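PDB 1K32: tricorn protease from Thermoplasma acidophilum, which is a large serine protease, assembled from six chains, that probably cuts further the peptides released by the proteasome. Local coordinates for residues N15-P20 with F29-D34; D25-V30 with H38-G43; K66-V71 with L82-G87; T242-Y247 with I259-G264. One frame throughout, in Å; residues are numbered along the deposited sequence.

Contact 1. Residues N15-P20 with F29-D34; sequences NLLLNP and FVCCDD
L18 and V30 form an antiparallel hydrogen-bonded pair in the hairpin of strands 18-23 and 26-31, the opening hairpin of the first blade of the six-bladed propeller. V30 N meets L18 O at 2.9 Å and almost straight (174°); L18 N returns a 3.1 Å bond to V30 O. Beyond this pair the two segments part, and a water takes over, accepting from C32 N at 2.6 Å and bonding L16 O. C31 to D34 then make a type I' turn. SG of C31, anti to its backbone N (chi1 175°), reaches CB of N15 at 3.4 Å, while ND2 of N15 lies 3.6 Å from C32 SG. L17 CD2 sits obliquely at the F29 ring, 3.9 Å from CE1. The amide of N15 bonds L285 N through OD1 and E286 O through ND2, so an alanine here would probably leave both backbone groups without mates and open a gap beside the C32 sulfur. With one strand pair, one bridging water and two sulfurs packed against N15, this end of the hairpin relies on mixed polar and apolar contacts where regular strand bonding stops.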
loop_
_atom_site.group_PDB
_atom_site.type_symbol
_atom_site.label_atom_id
_atom_site.label_comp_id
_atom_site.label_asym_id
_atom_site.label_seq_id
_atom_site.Cartn_x
_atom_site.Cartn_y
_atom_site.Cartn_z
ATOM N N ASN A 15 68.414 -9.416 11.960
ATOM C CA ASN A 15 67.230 -8.753 12.494
ATOM C C ASN A 15 67.555 -7.393 13.123
ATOM O O ASN A 15 68.705 -7.097 13.447
ATOM C CB ASN A 15 66.563 -9.632 13.557
ATOM C CG ASN A 15 65.930 -10.886 12.979
ATOM O OD1 ASN A 15 66.534 -11.961 12.981
ATOM N ND2 ASN A 15 64.702 -10.754 12.484
ATOM N N LEU A 16 66.529 -6.566 13.291
ATOM C CA LEU A 16 66.694 -5.268 13.924
ATOM C C LEU A 16 66.528 -5.552 15.427
ATOM O O LEU A 16 65.451 -5.942 15.871
ATOM C CB LEU A 16 65.606 -4.301 13.443
ATOM C CG LEU A 16 65.702 -2.838 13.883
ATOM C CD1 LEU A 16 66.792 -2.128 13.080
ATOM C CD2 LEU A 16 64.355 -2.148 13.667
ATOM N N LEU A 17 67.590 -5.375 16.204
ATOM C CA LEU A 17 67.526 -5.648 17.638
ATOM C C LEU A 17 67.336 -4.347 18.408
ATOM O O LEU A 17 67.984 -3.348 18.102
ATOM C CB LEU A 17 68.808 -6.356 18.087
ATOM C CG LEU A 17 69.226 -7.578 17.253
ATOM C CD1 LEU A 17 70.377 -8.282 17.948
ATOM C CD2 LEU A 17 68.043 -8.544 17.074
ATOM N N LEU A 18 66.468 -4.358 19.417
ATOM C CA LEU A 18 66.212 -3.133 20.164
ATOM C C LEU A 18 65.929 -3.282 21.653
ATOM O O LEU A 18 65.751 -4.383 22.178
ATOM C CB LEU A 18 65.008 -2.410 19.547
ATOM C CG LEU A 18 64.844 -2.447 18.031
ATOM C CD1 LEU A 18 63.439 -2.925 17.704
ATOM C CD2 LEU A 18 65.113 -1.078 17.440
ATOM N N ASN A 19 65.897 -2.128 22.309
ATOM C CA ASN A 19 65.563 -1.986 23.722
ATOM C C ASN A 19 65.985 -3.141 24.622
ATOM O O ASN A 19 65.180 -3.971 25.012
ATOM C CB ASN A 19 64.056 -1.730 23.818
ATOM C CG ASN A 19 63.624 -0.517 22.982
ATOM O OD1 ASN A 19 62.439 -0.284 22.751
ATOM N ND2 ASN A 19 64.598 0.262 22.536
ATOM N N PRO A 20 67.263 -3.177 24.992
ATOM C CA PRO A 20 67.766 -4.251 25.840
ATOM C C PRO A 20 67.872 -3.892 27.318
ATOM O O PRO A 20 67.809 -2.731 27.697
ATOM C CB PRO A 20 69.132 -4.495 25.238
ATOM C CG PRO A 20 69.607 -3.050 25.062
ATOM C CD PRO A 20 68.381 -2.358 24.477
ATOM N N PHE A 29 66.183 -8.543 25.009
ATOM C CA PHE A 29 65.973 -7.507 24.023
ATOM C C PHE A 29 64.772 -7.877 23.179
ATOM O O PHE A 29 64.267 -8.994 23.259
ATOM C CB PHE A 29 67.232 -7.364 23.136
ATOM C CG PHE A 29 67.610 -8.628 22.410
ATOM C CD1 PHE A 29 67.008 -8.959 21.193
ATOM C CD2 PHE A 29 68.515 -9.526 22.973
ATOM C CE1 PHE A 29 67.295 -10.166 20.555
ATOM C CE2 PHE A 29 68.810 -10.741 22.340
ATOM C CZ PHE A 29 68.194 -11.060 21.129
ATOM N N VAL A 30 64.318 -6.924 22.371
ATOM C CA VAL A 30 63.174 -7.151 21.513
ATOM C C VAL A 30 63.628 -7.397 20.084
ATOM O O VAL A 30 64.568 -6.765 19.594
ATOM C CB VAL A 30 62.204 -5.942 21.522
ATOM C CG1 VAL A 30 61.080 -6.193 20.536
ATOM C CG2 VAL A 30 61.626 -5.719 22.944
ATOM N N CYS A 31 62.967 -8.346 19.434
ATOM C CA CYS A 31 63.244 -8.688 18.044
ATOM C C CYS A 31 61.935 -9.220 17.500
ATOM O O CYS A 31 61.365 -10.155 18.072
ATOM C CB CYS A 31 64.332 -9.768 17.942
ATOM S SG CYS A 31 64.619 -10.342 16.251
ATOM N N CYS A 32 61.468 -8.629 16.402
ATOM C CA CYS A 32 60.201 -9.008 15.783
ATOM C C CYS A 32 59.034 -8.862 16.778
ATOM O O CYS A 32 58.120 -9.692 16.814
ATOM C CB CYS A 32 60.252 -10.446 15.242
ATOM S SG CYS A 32 61.364 -10.726 13.835
ATOM N N ASP A 33 59.085 -7.804 17.584
ATOM C CA ASP A 33 58.034 -7.504 18.560
ATOM C C ASP A 33 57.970 -8.476 19.742
ATOM O O ASP A 33 57.160 -8.303 20.643
ATOM C CB ASP A 33 56.669 -7.485 17.864
ATOM C CG ASP A 33 56.659 -6.638 16.604
ATOM O OD1 ASP A 33 55.636 -6.667 15.891
ATOM O OD2 ASP A 33 57.662 -5.942 16.328
ATOM N N ASP A 34 58.816 -9.498 19.737
ATOM C CA ASP A 34 58.825 -10.477 20.821
ATOM C C ASP A 34 60.047 -10.265 21.716
ATOM O O ASP A 34 60.957 -9.525 21.362
ATOM C CB ASP A 34 58.814 -11.889 20.233
ATOM C CG ASP A 34 57.474 -12.243 19.587
ATOM O OD1 ASP A 34 57.445 -13.080 18.669
ATOM O OD2 ASP A 34 56.446 -11.693 20.010
HETATM O O HOH W 1 62.888 -6.829 15.181
#

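Contact 2. Residues D25-V30 with H38-G43; sequences DRIIFV and HDLKSG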
loop_
_atom_site.group_PDB
_atom_site.type_symbol
_atom_site.label_atom_id
_atom_site.label_comp_id
_atom_site.label_asym_id
_atom_site.label_seq_id
_atom_site.Cartn_x
_atom_site.Cartn_y
_atom_site.Cartn_z
ATOM N N ASP A 25 75.344 -12.034 32.969
ATOM C CA ASP A 25 75.715 -12.466 31.629
ATOM C C ASP A 25 74.490 -12.663 30.759
ATOM O O ASP A 25 74.589 -13.235 29.670
ATOM C CB ASP A 25 76.489 -13.783 31.679
ATOM C CG ASP A 25 77.878 -13.614 32.236
ATOM O OD1 ASP A 25 78.589 -12.713 31.742
ATOM O OD2 ASP A 25 78.256 -14.376 33.155
ATOM N N ARG A 26 73.338 -12.206 31.240
ATOM C CA ARG A 26 72.112 -12.361 30.471
ATOM C C ARG A 26 71.635 -11.015 29.970
ATOM O O ARG A 26 71.629 -10.030 30.700
ATOM C CB ARG A 26 71.001 -13.011 31.311
ATOM C CG ARG A 26 71.403 -14.312 31.991
ATOM C CD ARG A 26 70.222 -15.266 32.149
ATOM N NE ARG A 26 69.065 -14.683 32.833
ATOM C CZ ARG A 26 69.067 -14.245 34.089
ATOM N NH1 ARG A 26 67.962 -13.744 34.613
ATOM N NH2 ARG A 26 70.173 -14.294 34.819
ATOM N N ILE A 27 71.246 -10.989 28.704
ATOM C CA ILE A 27 70.745 -9.784 28.071
ATOM C C ILE A 27 69.437 -10.099 27.389
ATOM O O ILE A 27 69.357 -11.060 26.635
ATOM C CB ILE A 27 71.716 -9.278 27.007
ATOM C CG1 ILE A 27 72.910 -8.612 27.685
ATOM C CG2 ILE A 27 71.008 -8.348 26.058
ATOM C CD1 ILE A 27 74.013 -8.237 26.727
ATOM N N ILE A 28 68.407 -9.311 27.677
ATOM C CA ILE A 28 67.115 -9.499 27.030
ATOM C C ILE A 28 66.931 -8.323 26.078
ATOM O O ILE A 28 67.480 -7.238 26.297
ATOM C CB ILE A 28 65.937 -9.575 28.051
ATOM C CG1 ILE A 28 65.929 -8.367 28.989
ATOM C CG2 ILE A 28 66.039 -10.871 28.827
ATOM C CD1 ILE A 28 64.759 -8.381 30.009
ATOM N N PHE A 29 66.183 -8.543 25.009
ATOM C CA PHE A 29 65.973 -7.507 24.023
ATOM C C PHE A 29 64.772 -7.877 23.179
ATOM O O PHE A 29 64.267 -8.994 23.259
ATOM C CB PHE A 29 67.232 -7.364 23.136
ATOM C CG PHE A 29 67.610 -8.628 22.410
ATOM C CD1 PHE A 29 67.008 -8.959 21.193
ATOM C CD2 PHE A 29 68.515 -9.526 22.973
ATOM C CE1 PHE A 29 67.295 -10.166 20.555
ATOM C CE2 PHE A 29 68.810 -10.741 22.340
ATOM C CZ PHE A 29 68.194 -11.060 21.129
ATOM N N VAL A 30 64.318 -6.924 22.371
ATOM C CA VAL A 30 63.174 -7.151 21.513
ATOM C C VAL A 30 63.628 -7.397 20.084
ATOM O O VAL A 30 64.568 -6.765 19.594
ATOM C CB VAL A 30 62.204 -5.942 21.522
ATOM C CG1 VAL A 30 61.080 -6.193 20.536
ATOM C CG2 VAL A 30 61.626 -5.719 22.944
ATOM N N HIS A 38 69.576 -13.564 25.613
ATOM C CA HIS A 38 70.873 -13.975 25.107
ATOM C C HIS A 38 71.861 -14.136 26.260
ATOM O O HIS A 38 71.983 -13.262 27.115
ATOM C CB HIS A 38 71.378 -12.933 24.102
ATOM C CG HIS A 38 72.727 -13.243 23.533
ATOM N ND1 HIS A 38 73.875 -12.599 23.943
ATOM C CD2 HIS A 38 73.111 -14.139 22.594
ATOM C CE1 HIS A 38 74.909 -13.086 23.279
ATOM N NE2 HIS A 38 74.473 -14.022 22.454
ATOM N N ASP A 39 72.540 -15.274 26.298
ATOM C CA ASP A 39 73.525 -15.530 27.341
ATOM C C ASP A 39 74.913 -15.274 26.764
ATOM O O ASP A 39 75.331 -15.924 25.805
ATOM C CB ASP A 39 73.422 -16.973 27.850
ATOM C CG ASP A 39 74.562 -17.342 28.796
ATOM O OD1 ASP A 39 74.838 -16.580 29.746
ATOM O OD2 ASP A 39 75.185 -18.397 28.591
ATOM N N LEU A 40 75.611 -14.309 27.354
ATOM C CA LEU A 40 76.948 -13.937 26.919
ATOM C C LEU A 40 77.949 -15.059 27.149
ATOM O O LEU A 40 78.942 -15.164 26.435
ATOM C CB LEU A 40 77.413 -12.694 27.675
ATOM C CG LEU A 40 76.590 -11.428 27.472
ATOM C CD1 LEU A 40 76.939 -10.398 28.537
ATOM C CD2 LEU A 40 76.848 -10.902 26.070
ATOM N N LYS A 41 77.692 -15.895 28.149
ATOM C CA LYS A 41 78.608 -16.988 28.454
ATOM C C LYS A 41 78.537 -18.102 27.419
ATOM O O LYS A 41 79.555 -18.495 26.862
ATOM C CB LYS A 41 78.318 -17.553 29.850
ATOM C CG LYS A 41 79.328 -18.594 30.319
ATOM C CD LYS A 41 79.089 -18.980 31.775
ATOM C CE LYS A 41 80.223 -19.842 32.316
ATOM N NZ LYS A 41 79.974 -20.241 33.735
ATOM N N SER A 42 77.335 -18.599 27.154
ATOM C CA SER A 42 77.142 -19.680 26.192
ATOM C C SER A 42 76.950 -19.199 24.753
ATOM O O SER A 42 77.133 -19.966 23.806
ATOM C CB SER A 42 75.932 -20.514 26.594
ATOM O OG SER A 42 74.746 -19.744 26.499
ATOM N N GLY A 43 76.575 -17.934 24.589
ATOM C CA GLY A 43 76.357 -17.403 23.255
ATOM C C GLY A 43 74.994 -17.779 22.696
ATOM O O GLY A 43 74.646 -17.387 21.577
#
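I27 and H38 exchange two backbone hydrogen bonds, I27 N to H38 O at 2.9 Å and H38 N to I27 O at 2.7 Å, and a third runs from L40 N to D25 O at 2.7 Å, nearly straight (169°). R26 and D39 between them are a non-hydrogen-bonded antiparallel pair: each CA makes a CA-H...O contact with the residue preceding its partner, D39 CA to D25 O at 3.4 Å and R26 CA to H38 O. A second set of polar bonds closes the end of the strand: with CG anti to the backbone N (chi1 172°), D39 holds an Asx motif, OD2 taking S42 N at 2.6 Å from above the carboxylate plane and S42 OG through its anti lone pair. The apolar side-chain contacts involve I27, F29, H38 and L40. I27 CD1 meets L40 CD2 at 3.9 Å, and H38 CB lies in the plane of the F29 ring at its edge, 3.8 Å from CE2. The pairing joins strands 26-31 and 34-39 within the first blade. I27 and L40 lean on I269 of strand 266-270 in the sixth blade, whereas I28 packs on A58 and F60 of strand 54-60 in the second.

Contact 3. Residues K66-V71 with L82-G87; sequences KIAIRV and LYFYNG
I67 O is approached by two groups of the opposite strand: Y85 N donates a 2.7 Å hydrogen bond, and F84 CA makes a CA-H...O contact at 3.3 Å. I67 N completes the pair by bonding Y85 O, and the same exchange recurs two residues along, where I69 N meets Y83 O at 2.7 Å and Y83 N meets I69 O. These four bonds fix strands 66-73 and 79-86 as an antiparallel hairpin of the second propeller blade, segments 66-71 and 82-86 running at 147° between their N-to-C directions. On the face of K66, A68, R70, L82 and F84, K66 sends CG away from its backbone N (chi1 -170°) and bends at chi3 (-64°), which lays CD obliquely against the F84 ring, 3.5 Å from CD1. F61 takes K66 in a cation-pi contact and meets F84 edge to face. L82 CD2 reaches across to R70 CB at 3.6 Å, while the extended arginine also bonds S102 OG through NH1. The other face is aliphatic and aromatic: I69 CD1 lies alongside Y85 CB at 3.7 Å, I67 CD1 stands at the Y85 ring edge, and V71 CG1 crosses Y83, 3.5 Å from CE1. I67, I69 and Y85 pack on strand 45-49 of the first blade; L82 and F84 reach strand 120-124 of the third. The backbone bonds set the register, the two coats of side chains wedge this blade between its neighbours, and R70 satisfies the carbonyls of F108 and T109, just ahead of strand 110-114 of the third.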
loop_
_atom_site.group_PDB
_atom_site.type_symbol
_atom_site.label_atom_id
_atom_site.label_comp_id
_atom_site.label_asym_id
_atom_site.label_seq_id
_atom_site.Cartn_x
_atom_site.Cartn_y
_atom_site.Cartn_z
ATOM N N LYS A 66 62.466 -12.392 37.792
ATOM C CA LYS A 66 61.255 -12.051 37.063
ATOM C C LYS A 66 61.542 -10.898 36.092
ATOM O O LYS A 66 62.517 -10.154 36.255
ATOM C CB LYS A 66 60.155 -11.640 38.049
ATOM C CG LYS A 66 58.772 -11.502 37.418
ATOM C CD LYS A 66 57.769 -10.878 38.377
ATOM C CE LYS A 66 57.525 -11.741 39.582
ATOM N NZ LYS A 66 56.580 -11.076 40.523
ATOM N N ILE A 67 60.697 -10.761 35.078
ATOM C CA ILE A 67 60.855 -9.695 34.099
ATOM C C ILE A 67 59.541 -8.945 33.915
ATOM O O ILE A 67 58.495 -9.554 33.678
ATOM C CB ILE A 67 61.315 -10.260 32.731
ATOM C CG1 ILE A 67 62.683 -10.932 32.873
ATOM C CG2 ILE A 67 61.362 -9.140 31.688
ATOM C CD1 ILE A 67 63.121 -11.664 31.629
ATOM N N ALA A 68 59.596 -7.623 34.032
ATOM C CA ALA A 68 58.406 -6.798 33.849
ATOM C C ALA A 68 58.357 -6.420 32.367
ATOM O O ALA A 68 59.371 -6.024 31.781
ATOM C CB ALA A 68 58.484 -5.567 34.726
ATOM N N ILE A 69 57.183 -6.540 31.760
ATOM C CA ILE A 69 57.052 -6.283 30.329
ATOM C C ILE A 69 55.933 -5.333 29.909
ATOM O O ILE A 69 54.808 -5.417 30.421
ATOM C CB ILE A 69 56.823 -7.621 29.585
ATOM C CG1 ILE A 69 57.949 -8.606 29.918
ATOM C CG2 ILE A 69 56.740 -7.377 28.086
ATOM C CD1 ILE A 69 57.705 -10.025 29.411
ATOM N N ARG A 70 56.247 -4.435 28.973
ATOM C CA ARG A 70 55.249 -3.505 28.437
ATOM C C ARG A 70 54.859 -3.991 27.037
ATOM O O ARG A 70 55.707 -4.158 26.158
ATOM C CB ARG A 70 55.780 -2.065 28.348
ATOM C CG ARG A 70 54.715 -1.085 27.812
ATOM C CD ARG A 70 55.175 0.368 27.766
ATOM N NE ARG A 70 54.119 1.317 27.361
ATOM C CZ ARG A 70 53.722 1.534 26.104
ATOM N NH1 ARG A 70 52.779 2.419 25.839
ATOM N NH2 ARG A 70 54.268 0.870 25.102
ATOM N N VAL A 71 53.575 -4.247 26.828
ATOM C CA VAL A 71 53.152 -4.708 25.521
ATOM C C VAL A 71 52.049 -3.820 24.996
ATOM O O VAL A 71 51.223 -3.343 25.765
ATOM C CB VAL A 71 52.655 -6.181 25.578
ATOM C CG1 VAL A 71 51.568 -6.325 26.602
ATOM C CG2 VAL A 71 52.139 -6.621 24.207
ATOM N N LEU A 82 50.910 -3.807 31.345
ATOM C CA LEU A 82 52.101 -4.546 31.735
ATOM C C LEU A 82 51.883 -5.998 32.169
ATOM O O LEU A 82 50.818 -6.352 32.696
ATOM C CB LEU A 82 52.814 -3.786 32.850
ATOM C CG LEU A 82 52.986 -2.273 32.654
ATOM C CD1 LEU A 82 53.631 -1.698 33.907
ATOM C CD2 LEU A 82 53.833 -1.946 31.402
ATOM N N TYR A 83 52.914 -6.823 31.935
ATOM C CA TYR A 83 52.926 -8.241 32.288
ATOM C C TYR A 83 54.209 -8.583 33.039
ATOM O O TYR A 83 55.199 -7.837 33.002
ATOM C CB TYR A 83 52.908 -9.145 31.055
ATOM C CG TYR A 83 51.591 -9.271 30.333
ATOM C CD1 TYR A 83 51.040 -8.184 29.638
ATOM C CD2 TYR A 83 50.898 -10.481 30.329
ATOM C CE1 TYR A 83 49.826 -8.308 28.960
ATOM C CE2 TYR A 83 49.689 -10.613 29.654
ATOM C CZ TYR A 83 49.158 -9.522 28.975
ATOM O OH TYR A 83 47.943 -9.644 28.345
ATOM N N PHE A 84 54.176 -9.733 33.702
ATOM C CA PHE A 84 55.323 -10.256 34.426
ATOM C C PHE A 84 55.663 -11.571 33.747
ATOM O O PHE A 84 54.765 -12.343 33.392
ATOM C CB PHE A 84 54.986 -10.568 35.890
ATOM C CG PHE A 84 54.990 -9.372 36.799
ATOM C CD1 PHE A 84 54.584 -9.502 38.131
ATOM C CD2 PHE A 84 55.384 -8.118 36.337
ATOM C CE1 PHE A 84 54.569 -8.398 38.989
ATOM C CE2 PHE A 84 55.374 -7.011 37.181
ATOM C CZ PHE A 84 54.964 -7.148 38.511
ATOM N N TYR A 85 56.948 -11.808 33.529
ATOM C CA TYR A 85 57.380 -13.078 32.965
ATOM C C TYR A 85 58.273 -13.728 34.015
ATOM O O TYR A 85 59.186 -13.103 34.548
ATOM C CB TYR A 85 58.171 -12.911 31.668
ATOM C CG TYR A 85 58.748 -14.224 31.190
ATOM C CD1 TYR A 85 57.918 -15.250 30.753
ATOM C CD2 TYR A 85 60.121 -14.465 31.232
ATOM C CE1 TYR A 85 58.438 -16.492 30.370
ATOM C CE2 TYR A 85 60.655 -15.706 30.853
ATOM C CZ TYR A 85 59.804 -16.711 30.425
ATOM O OH TYR A 85 60.307 -17.936 30.056
ATOM N N ASN A 86 58.000 -14.982 34.327
ATOM C CA ASN A 86 58.800 -15.676 35.321
ATOM C C ASN A 86 59.552 -16.809 34.639
ATOM O O ASN A 86 58.962 -17.833 34.285
ATOM C CB ASN A 86 57.896 -16.231 36.423
ATOM C CG ASN A 86 58.676 -16.679 37.634
ATOM O OD1 ASN A 86 59.811 -17.144 37.513
ATOM N ND2 ASN A 86 58.073 -16.554 38.811
ATOM N N GLY A 87 60.852 -16.615 34.449
ATOM C CA GLY A 87 61.666 -17.628 33.805
ATOM C C GLY A 87 61.769 -18.931 34.578
ATOM O O GLY A 87 62.133 -19.960 34.020
#

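Contact 4. Residues T242-Y247 with I259-G264; sequences TSFTDY and ILFSKG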
loop_
_atom_site.group_PDB
_atom_site.type_symbol
_atom_site.label_atom_id
_atom_site.label_comp_id
_atom_site.label_asym_id
_atom_site.label_seq_id
_atom_site.Cartn_x
_atom_site.Cartn_y
_atom_site.Cartn_z
ATOM N N THR A 242 81.195 8.491 24.719
ATOM C CA THR A 242 81.144 7.890 23.391
ATOM C C THR A 242 81.257 8.928 22.302
ATOM O O THR A 242 81.008 10.107 22.532
ATOM C CB THR A 242 79.819 7.137 23.160
ATOM O OG1 THR A 242 78.723 8.065 23.227
ATOM C CG2 THR A 242 79.637 6.044 24.212
ATOM N N SER A 243 81.616 8.474 21.106
ATOM C CA SER A 243 81.752 9.349 19.947
ATOM C C SER A 243 81.135 8.703 18.710
ATOM O O SER A 243 81.762 8.636 17.660
ATOM C CB SER A 243 83.231 9.657 19.683
ATOM O OG SER A 243 83.759 10.503 20.682
ATOM N N PHE A 244 79.901 8.230 18.840
ATOM C CA PHE A 244 79.210 7.592 17.727
ATOM C C PHE A 244 78.926 8.581 16.591
ATOM O O PHE A 244 78.737 9.771 16.830
ATOM C CB PHE A 244 77.875 7.008 18.197
ATOM C CG PHE A 244 77.987 6.051 19.346
ATOM C CD1 PHE A 244 77.261 6.268 20.517
ATOM C CD2 PHE A 244 78.773 4.908 19.248
ATOM C CE1 PHE A 244 77.314 5.358 21.571
ATOM C CE2 PHE A 244 78.831 3.991 20.295
ATOM C CZ PHE A 244 78.098 4.218 21.458
ATOM N N THR A 245 78.886 8.079 15.359
ATOM C CA THR A 245 78.574 8.915 14.203
ATOM C C THR A 245 77.594 8.219 13.254
ATOM O O THR A 245 77.034 8.857 12.363
ATOM C CB THR A 245 79.838 9.286 13.388
ATOM O OG1 THR A 245 80.482 8.092 12.948
ATOM C CG2 THR A 245 80.807 10.114 14.227
ATOM N N ASP A 246 77.379 6.917 13.444
ATOM C CA ASP A 246 76.465 6.173 12.573
ATOM C C ASP A 246 74.978 6.279 12.936
ATOM O O ASP A 246 74.179 6.765 12.131
ATOM C CB ASP A 246 76.885 4.698 12.479
ATOM C CG ASP A 246 77.004 4.012 13.834
ATOM O OD1 ASP A 246 77.355 2.817 13.824
ATOM O OD2 ASP A 246 76.761 4.636 14.891
ATOM N N TYR A 247 74.612 5.811 14.129
ATOM C CA TYR A 247 73.230 5.883 14.604
ATOM C C TYR A 247 73.217 6.285 16.070
ATOM O O TYR A 247 74.166 6.011 16.801
ATOM C CB TYR A 247 72.510 4.542 14.442
ATOM C CG TYR A 247 72.549 3.971 13.040
ATOM C CD1 TYR A 247 73.550 3.079 12.652
ATOM C CD2 TYR A 247 71.576 4.311 12.102
ATOM C CE1 TYR A 247 73.576 2.528 11.355
ATOM C CE2 TYR A 247 71.593 3.772 10.805
ATOM C CZ TYR A 247 72.592 2.881 10.444
ATOM O OH TYR A 247 72.591 2.323 9.187
ATOM N N ILE A 259 76.515 -1.349 31.370
ATOM C CA ILE A 259 75.402 -0.664 30.722
ATOM C C ILE A 259 75.159 -1.234 29.334
ATOM O O ILE A 259 76.077 -1.369 28.533
ATOM C CB ILE A 259 75.645 0.856 30.596
ATOM C CG1 ILE A 259 75.731 1.489 31.986
ATOM C CG2 ILE A 259 74.500 1.504 29.818
ATOM C CD1 ILE A 259 76.025 2.953 31.956
ATOM N N LEU A 260 73.904 -1.570 29.070
ATOM C CA LEU A 260 73.491 -2.134 27.798
ATOM C C LEU A 260 72.652 -1.104 27.035
ATOM O O LEU A 260 71.917 -0.329 27.641
ATOM C CB LEU A 260 72.657 -3.380 28.070
ATOM C CG LEU A 260 72.218 -4.208 26.875
ATOM C CD1 LEU A 260 73.419 -4.737 26.149
ATOM C CD2 LEU A 260 71.349 -5.352 27.369
ATOM N N PHE A 261 72.756 -1.098 25.708
ATOM C CA PHE A 261 71.989 -0.153 24.903
ATOM C C PHE A 261 71.845 -0.625 23.450
ATOM O O PHE A 261 72.516 -1.550 23.016
ATOM C CB PHE A 261 72.635 1.251 24.969
ATOM C CG PHE A 261 73.967 1.361 24.259
ATOM C CD1 PHE A 261 74.031 1.690 22.902
ATOM C CD2 PHE A 261 75.161 1.127 24.947
ATOM C CE1 PHE A 261 75.273 1.785 22.239
ATOM C CE2 PHE A 261 76.400 1.218 24.300
ATOM C CZ PHE A 261 76.459 1.547 22.947
ATOM N N SER A 262 70.933 -0.012 22.713
ATOM C CA SER A 262 70.730 -0.392 21.325
ATOM C C SER A 262 71.168 0.751 20.414
ATOM O O SER A 262 71.106 1.916 20.801
ATOM C CB SER A 262 69.258 -0.741 21.072
ATOM O OG SER A 262 68.404 0.312 21.490
ATOM N N LYS A 263 71.623 0.400 19.217
ATOM C CA LYS A 263 72.075 1.389 18.245
ATOM C C LYS A 263 72.086 0.810 16.823
ATOM O O LYS A 263 72.707 -0.215 16.562
ATOM C CB LYS A 263 73.486 1.890 18.614
ATOM C CG LYS A 263 73.998 3.001 17.700
ATOM C CD LYS A 263 75.319 3.615 18.171
ATOM C CE LYS A 263 76.496 2.640 18.095
ATOM N NZ LYS A 263 76.839 2.203 16.712
ATOM N N GLY A 264 71.392 1.475 15.906
ATOM C CA GLY A 264 71.352 1.013 14.532
ATOM C C GLY A 264 70.992 -0.451 14.324
ATOM O O GLY A 264 71.496 -1.079 13.401
#
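Y247 and G264, their CA atoms 5.2 Å apart, are the nearest CA pair between loop 242-247 and segment 259-264, and the two segments exchange no main-chain bonds. Side chains do the joining. K263 bends at chi3 (67°) and chi4 (64°), folding its end toward the loop, where NZ donates to the syn lone pair of D246 OD2 at 3.0 Å, with a weak bond to OD1; the pair is a salt bridge. D246 OD2 also accepts Y247 N at 2.6 Å, from above the carboxylate plane, so two donors hold that oxygen. On the way, K263 CE passes over one face of F244, 3.7 Å from the ring centroid, with T242 CB over the opposite face. The F244 and F261 rings meet obliquely, planes at 52° and CZ to CZ 3.5 Å. Replacing F244 by a serine would probably uncover the aliphatic end of K263 and open a gap beside F261 CZ, leaving Y268 as the ring that still meets F261. G264 CA, at a positive phi that favours glycine, lies over the Y247 ring, 3.9 Å from its centroid, and Y247 OH bonds K691 O. Y247 O is buried with no polar partner in the model, packed against the methylenes of K263. The salt bridge, the two donors on D246 OD2 and the CH-pi contacts together fasten the loop between the fifth and sixth blades to the strand.

Contacts 1, 2 and 3 are backbone-bonded hairpin pairings, whereas contact 4 ties a loop to a strand by an ion pair and rings. Contacts 1 and 2 share F29 and V30 and grip strand 26-31 from its two sides in the first blade; contact 1 is mostly buried, contact 2 opens to solvent at its far end. Contact 3, in the second blade, is buried, with the longest run of paired residues, and contact 4 is partly buried on the sixth. L260 of the strand in contact 4 packs on P20 of contact 1 and I27 of contact 2, while I28 of contact 2 touches I67 of contact 3. Three successive blades around the closure of the propeller are thus joined mainly by apolar side chains.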